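Polyketide synthase type I (Bacillus amyloliquefaciens, PDB 5KKU) is a modular polyketide synthase of the difficidin assembly line, represented here by its N-terminal dehydratase domain, which probably removes water from carrier-bound polyketide intermediates. Local coordinates at residues F233-T247 against S260-A274. Sequence-based numbering, arbitrary orientation.
Sequences FPKTIYTYSAKNSRT and SADFTIYDRAGNVLA
Tyr238 and Tyr266 meet as an antiparallel hydrogen-bonded pair, and the first of them illustrates how one strand residue can spend its backbone on its partner and its side chain on the turn beyond. Tyr238 N gives to Tyr266 O at 2.8 Å, and Tyr266 N returns the bond to Tyr238 O. From there the side chain can be traced outward. Tyr238 CB lies 4.2 Å from Tyr266 CB; with CG beside the backbone N (chi1 -58°), the ring reaches the turn, where Tyr238 CD1 nears Arg268 N and CE1 rests 3.5 Å from Arg268 CB. CZ meets Arg268 CD, and at the tip Tyr238 OH receives a straight but weak bond, 3.4 Å long, from Arg268 NH2 at the guanidinium edge. The same hydroxyl is also hydrogen-bonded to Glu176 OE2. These strands, 236-248 and 258-266, form a beta hairpin in the predicted C-terminal hotdog fold of the dehydratase. Next along it, Tyr240 pairs with Thr264, and Tyr240 CB abuts the edge of the Tyr266 ring at CE2, 3.6 Å away. On the other face the packing is largely apolar: Ile265 CG2 packs 3.5 Å from Ile237 CD1, while Ile265 CD1 reaches Phe233 CZ; Thr239 lies beside Ile265, its hydroxyl hydrogen-bonded to Ser200. Helix 194-200, which carries the predicted proton donor Asp198, covers this side. Across from strand 236-248, Leu273 and Ala274 both face Ile265 in a classic beta bulge, and Leu273 CD1 touches Pro234 CD at 3.7 Å.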
loop_
_atom_site.group_PDB
_atom_site.type_symbol
_atom_site.label_atom_id
_atom_site.label_comp_id
_atom_site.label_asym_id
_atom_site.label_seq_id
_atom_site.Cartn_x
_atom_site.Cartn_y
_atom_site.Cartn_z
ATOM N N PHE A 233 -5.790 -3.938 12.165
ATOM C CA PHE A 233 -4.882 -5.040 12.060
ATOM C C PHE A 233 -4.387 -5.585 13.403
ATOM O O PHE A 233 -4.052 -4.860 14.257
ATOM C CB PHE A 233 -3.681 -4.609 11.231
ATOM C CG PHE A 233 -3.963 -4.368 9.781
ATOM C CD1 PHE A 233 -4.898 -5.083 9.117
ATOM C CD2 PHE A 233 -3.232 -3.441 9.081
ATOM C CE1 PHE A 233 -5.113 -4.871 7.782
ATOM C CE2 PHE A 233 -3.443 -3.225 7.749
ATOM C CZ PHE A 233 -4.390 -3.938 7.097
ATOM N N PRO A 234 -4.277 -6.885 13.529
ATOM C CA PRO A 234 -3.643 -7.480 14.695
ATOM C C PRO A 234 -2.177 -7.673 14.460
ATOM O O PRO A 234 -1.718 -7.179 13.480
ATOM C CB PRO A 234 -4.329 -8.814 14.797
ATOM C CG PRO A 234 -4.687 -9.111 13.422
ATOM C CD PRO A 234 -5.142 -7.837 12.857
ATOM N N LYS A 235 -1.473 -8.366 15.324
ATOM C CA LYS A 235 -0.066 -8.571 15.189
ATOM C C LYS A 235 0.317 -9.335 13.942
ATOM O O LYS A 235 1.277 -9.042 13.323
ATOM C CB LYS A 235 0.457 -9.276 16.406
ATOM C CG LYS A 235 0.660 -8.376 17.592
ATOM C CD LYS A 235 1.185 -9.125 18.784
ATOM C CE LYS A 235 1.197 -8.225 20.002
ATOM N NZ LYS A 235 1.368 -8.933 21.299
ATOM N N THR A 236 -0.435 -10.350 13.589
ATOM C CA THR A 236 -0.176 -11.062 12.368
ATOM C C THR A 236 -1.406 -11.033 11.496
ATOM O O THR A 236 -2.463 -11.264 11.954
ATOM C CB THR A 236 0.162 -12.544 12.618
ATOM O OG1 THR A 236 1.266 -12.677 13.495
ATOM C CG2 THR A 236 0.439 -13.273 11.342
ATOM N N ILE A 237 -1.234 -10.755 10.221
ATOM C CA ILE A 237 -2.308 -10.840 9.261
ATOM C C ILE A 237 -2.128 -11.892 8.193
ATOM O O ILE A 237 -1.060 -12.421 7.990
ATOM C CB ILE A 237 -2.598 -9.525 8.571
ATOM C CG1 ILE A 237 -1.413 -9.107 7.727
ATOM C CG2 ILE A 237 -2.982 -8.458 9.561
ATOM C CD1 ILE A 237 -1.679 -8.011 6.761
ATOM N N TYR A 238 -3.188 -12.179 7.484
ATOM C CA TYR A 238 -3.177 -13.187 6.460
ATOM C C TYR A 238 -3.791 -12.671 5.207
ATOM O O TYR A 238 -4.967 -12.601 5.113
ATOM C CB TYR A 238 -3.892 -14.437 6.946
ATOM C CG TYR A 238 -3.298 -15.008 8.191
ATOM C CD1 TYR A 238 -3.585 -14.495 9.416
ATOM C CD2 TYR A 238 -2.455 -16.041 8.123
ATOM C CE1 TYR A 238 -3.015 -14.996 10.523
ATOM C CE2 TYR A 238 -1.882 -16.548 9.225
ATOM C CZ TYR A 238 -2.184 -16.045 10.417
ATOM O OH TYR A 238 -1.602 -16.573 11.466
ATOM N N THR A 239 -2.952 -12.308 4.274
ATOM C CA THR A 239 -3.350 -11.783 3.023
ATOM C C THR A 239 -3.686 -12.873 2.008
ATOM O O THR A 239 -2.844 -13.553 1.525
ATOM C CB THR A 239 -2.290 -10.787 2.497
ATOM O OG1 THR A 239 -2.170 -9.696 3.409
ATOM C CG2 THR A 239 -2.683 -10.274 1.161
ATOM N N TYR A 240 -4.941 -13.023 1.683
ATOM C CA TYR A 240 -5.368 -13.999 0.773
ATOM C C TYR A 240 -5.572 -13.421 -0.620
ATOM O O TYR A 240 -6.086 -12.347 -0.764
ATOM C CB TYR A 240 -6.653 -14.588 1.280
ATOM C CG TYR A 240 -7.353 -15.455 0.306
ATOM C CD1 TYR A 240 -7.073 -16.780 0.232
ATOM C CD2 TYR A 240 -8.305 -14.961 -0.511
ATOM C CE1 TYR A 240 -7.683 -17.578 -0.654
ATOM C CE2 TYR A 240 -8.935 -15.764 -1.408
ATOM C CZ TYR A 240 -8.619 -17.080 -1.461
ATOM O OH TYR A 240 -9.194 -17.882 -2.325
ATOM N N SER A 241 -5.195 -14.157 -1.634
ATOM C CA SER A 241 -5.314 -13.752 -3.007
ATOM C C SER A 241 -5.621 -14.962 -3.929
ATOM O O SER A 241 -5.141 -16.028 -3.725
ATOM C CB SER A 241 -4.044 -13.019 -3.376
ATOM O OG SER A 241 -3.905 -12.748 -4.710
ATOM N N ALA A 242 -6.495 -14.766 -4.898
ATOM C CA ALA A 242 -6.876 -15.823 -5.809
ATOM C C ALA A 242 -6.547 -15.585 -7.263
ATOM O O ALA A 242 -6.672 -14.531 -7.784
ATOM C CB ALA A 242 -8.327 -16.141 -5.663
ATOM N N LYS A 243 -6.139 -16.645 -7.911
ATOM C CA LYS A 243 -5.788 -16.600 -9.301
ATOM C C LYS A 243 -6.898 -16.154 -10.218
ATOM O O LYS A 243 -6.676 -15.354 -11.047
ATOM C CB LYS A 243 -5.163 -17.910 -9.759
ATOM C CG LYS A 243 -4.405 -17.759 -11.054
ATOM C CD LYS A 243 -3.273 -18.724 -11.236
ATOM C CE LYS A 243 -3.306 -19.309 -12.625
ATOM N NZ LYS A 243 -4.692 -19.715 -13.005
ATOM N N ASN A 244 -8.101 -16.616 -9.961
ATOM C CA ASN A 244 -9.276 -16.214 -10.711
ATOM C C ASN A 244 -9.649 -14.740 -10.681
ATOM O O ASN A 244 -10.316 -14.276 -11.540
ATOM C CB ASN A 244 -10.491 -17.101 -10.384
ATOM C CG ASN A 244 -11.262 -16.641 -9.194
ATOM O OD1 ASN A 244 -10.730 -16.068 -8.287
ATOM N ND2 ASN A 244 -12.524 -16.912 -9.194
ATOM N N SER A 245 -9.198 -14.024 -9.682
ATOM C CA SER A 245 -9.343 -12.614 -9.560
ATOM C C SER A 245 -8.265 -11.834 -10.294
ATOM O O SER A 245 -8.273 -10.654 -10.268
ATOM C CB SER A 245 -9.396 -12.244 -8.087
ATOM O OG SER A 245 -8.159 -11.784 -7.593
ATOM N N ARG A 246 -7.292 -12.502 -10.868
ATOM C CA ARG A 246 -6.217 -11.823 -11.564
ATOM C C ARG A 246 -6.483 -11.713 -13.052
ATOM O O ARG A 246 -6.838 -12.665 -13.669
ATOM C CB ARG A 246 -4.925 -12.555 -11.333
ATOM C CG ARG A 246 -3.664 -11.964 -11.893
ATOM C CD ARG A 246 -2.453 -12.666 -11.303
ATOM N NE ARG A 246 -2.131 -12.266 -9.953
ATOM C CZ ARG A 246 -2.818 -12.611 -8.874
ATOM N NH1 ARG A 246 -3.853 -13.399 -8.979
ATOM N NH2 ARG A 246 -2.478 -12.173 -7.690
ATOM N N THR A 247 -6.320 -10.530 -13.609
ATOM C CA THR A 247 -6.333 -10.328 -15.024
ATOM C C THR A 247 -5.125 -9.524 -15.401
ATOM O O THR A 247 -4.503 -8.894 -14.577
ATOM C CB THR A 247 -7.570 -9.572 -15.536
ATOM O OG1 THR A 247 -7.619 -8.273 -14.975
ATOM C CG2 THR A 247 -8.841 -10.331 -15.248
ATOM N N SER A 260 -3.498 -6.837 -12.703
ATOM C CA SER A 260 -4.321 -6.449 -11.611
ATOM C C SER A 260 -4.975 -7.649 -10.934
ATOM O O SER A 260 -5.184 -8.636 -11.551
ATOM C CB SER A 260 -5.349 -5.447 -12.108
ATOM O OG SER A 260 -6.421 -6.106 -12.649
ATOM N N ALA A 261 -5.235 -7.513 -9.643
ATOM C CA ALA A 261 -5.779 -8.551 -8.780
ATOM C C ALA A 261 -6.490 -8.005 -7.558
ATOM O O ALA A 261 -6.306 -6.907 -7.191
ATOM C CB ALA A 261 -4.681 -9.500 -8.334
ATOM N N ASP A 262 -7.218 -8.633 -6.839
ATOM C CA ASP A 262 -7.983 -8.469 -5.623
ATOM C C ASP A 262 -7.255 -9.167 -4.532
ATOM O O ASP A 262 -6.632 -10.171 -4.774
ATOM C CB ASP A 262 -9.334 -9.171 -5.701
ATOM C CG ASP A 262 -10.323 -8.511 -6.630
ATOM O OD1 ASP A 262 -10.131 -7.376 -7.029
ATOM O OD2 ASP A 262 -11.316 -9.179 -6.934
ATOM N N PHE A 263 -7.250 -8.658 -3.331
ATOM C CA PHE A 263 -6.748 -9.410 -2.220
ATOM C C PHE A 263 -7.662 -9.195 -1.052
ATOM O O PHE A 263 -8.341 -8.215 -1.025
ATOM C CB PHE A 263 -5.244 -9.147 -1.903
ATOM C CG PHE A 263 -4.910 -7.778 -1.362
ATOM C CD1 PHE A 263 -5.145 -7.433 -0.056
ATOM C CD2 PHE A 263 -4.298 -6.854 -2.159
ATOM C CE1 PHE A 263 -4.811 -6.190 0.422
ATOM C CE2 PHE A 263 -3.977 -5.625 -1.684
ATOM C CZ PHE A 263 -4.239 -5.295 -0.388
ATOM N N THR A 264 -7.687 -10.107 -0.098
ATOM C CA THR A 264 -8.412 -9.913 1.135
ATOM C C THR A 264 -7.496 -10.149 2.298
ATOM O O THR A 264 -6.758 -11.074 2.283
ATOM C CB THR A 264 -9.619 -10.864 1.266
ATOM O OG1 THR A 264 -10.433 -10.778 0.110
ATOM C CG2 THR A 264 -10.415 -10.578 2.526
ATOM N N ILE A 265 -7.564 -9.322 3.317
ATOM C CA ILE A 265 -6.722 -9.466 4.479
ATOM C C ILE A 265 -7.517 -10.051 5.606
ATOM O O ILE A 265 -8.464 -9.479 6.008
ATOM C CB ILE A 265 -6.070 -8.137 4.900
ATOM C CG1 ILE A 265 -5.320 -7.480 3.757
ATOM C CG2 ILE A 265 -5.077 -8.384 5.982
ATOM C CD1 ILE A 265 -4.546 -6.252 4.124
ATOM N N TYR A 266 -7.106 -11.202 6.073
ATOM C CA TYR A 266 -7.738 -11.901 7.173
ATOM C C TYR A 266 -6.983 -11.809 8.487
ATOM O O TYR A 266 -5.809 -11.652 8.468
ATOM C CB TYR A 266 -7.904 -13.358 6.807
ATOM C CG TYR A 266 -8.919 -13.602 5.754
ATOM C CD1 TYR A 266 -10.271 -13.597 6.032
ATOM C CD2 TYR A 266 -8.521 -13.830 4.454
ATOM C CE1 TYR A 266 -11.175 -13.818 5.039
ATOM C CE2 TYR A 266 -9.422 -14.053 3.470
ATOM C CZ TYR A 266 -10.737 -14.032 3.756
ATOM O OH TYR A 266 -11.552 -14.248 2.736
ATOM N N ASP A 267 -7.730 -11.763 9.522
ATOM C CA ASP A 267 -7.160 -12.316 10.568
ATOM C C ASP A 267 -7.252 -13.820 10.378
ATOM O O ASP A 267 -7.675 -14.480 9.508
ATOM C CB ASP A 267 -7.613 -11.776 11.926
ATOM C CG ASP A 267 -9.015 -12.175 12.317
ATOM O OD1 ASP A 267 -9.528 -13.148 11.805
ATOM O OD2 ASP A 267 -9.600 -11.521 13.178
ATOM N N ARG A 268 -6.664 -14.254 11.467
ATOM C CA ARG A 268 -6.322 -15.568 11.882
ATOM C C ARG A 268 -7.488 -16.437 12.243
ATOM O O ARG A 268 -7.501 -17.580 11.887
ATOM C CB ARG A 268 -5.402 -15.449 13.076
ATOM C CG ARG A 268 -4.978 -16.727 13.709
ATOM C CD ARG A 268 -4.272 -17.636 12.754
ATOM N NE ARG A 268 -4.382 -18.966 13.250
ATOM C CZ ARG A 268 -3.481 -19.915 13.121
ATOM N NH1 ARG A 268 -3.734 -21.102 13.614
ATOM N NH2 ARG A 268 -2.351 -19.692 12.494
ATOM N N ALA A 269 -8.438 -15.876 12.956
ATOM C CA ALA A 269 -9.685 -16.556 13.129
ATOM C C ALA A 269 -10.529 -16.569 11.891
ATOM O O ALA A 269 -11.586 -17.081 11.905
ATOM C CB ALA A 269 -10.448 -15.947 14.277
ATOM N N GLY A 270 -10.026 -16.027 10.806
ATOM C CA GLY A 270 -10.762 -15.983 9.577
ATOM C C GLY A 270 -11.704 -14.840 9.350
ATOM O O GLY A 270 -12.446 -14.895 8.453
ATOM N N ASN A 271 -11.677 -13.806 10.153
ATOM C CA ASN A 271 -12.443 -12.610 9.912
ATOM C C ASN A 271 -11.841 -11.713 8.863
ATOM O O ASN A 271 -10.668 -11.622 8.773
ATOM C CB ASN A 271 -12.547 -11.820 11.196
ATOM C CG ASN A 271 -13.130 -12.614 12.316
ATOM O OD1 ASN A 271 -14.193 -13.180 12.186
ATOM N ND2 ASN A 271 -12.428 -12.677 13.401
ATOM N N VAL A 272 -12.684 -11.085 8.068
ATOM C CA VAL A 272 -12.261 -10.068 7.126
ATOM C C VAL A 272 -11.747 -8.777 7.786
ATOM O O VAL A 272 -12.465 -8.098 8.425
ATOM C CB VAL A 272 -13.344 -9.793 6.079
ATOM C CG1 VAL A 272 -12.988 -8.596 5.226
ATOM C CG2 VAL A 272 -13.535 -10.989 5.183
ATOM N N LEU A 273 -10.495 -8.436 7.585
ATOM C CA LEU A 273 -9.983 -7.201 8.135
ATOM C C LEU A 273 -10.044 -6.118 7.091
ATOM O O LEU A 273 -10.406 -5.031 7.412
ATOM C CB LEU A 273 -8.580 -7.293 8.738
ATOM C CG LEU A 273 -8.130 -8.508 9.511
ATOM C CD1 LEU A 273 -6.637 -8.629 9.590
ATOM C CD2 LEU A 273 -8.758 -8.638 10.869
ATOM N N ALA A 274 -9.705 -6.449 5.870
ATOM C CA ALA A 274 -9.733 -5.529 4.791
ATOM C C ALA A 274 -10.009 -6.158 3.426
ATOM O O ALA A 274 -9.730 -7.277 3.214
ATOM C CB ALA A 274 -8.443 -4.763 4.785
#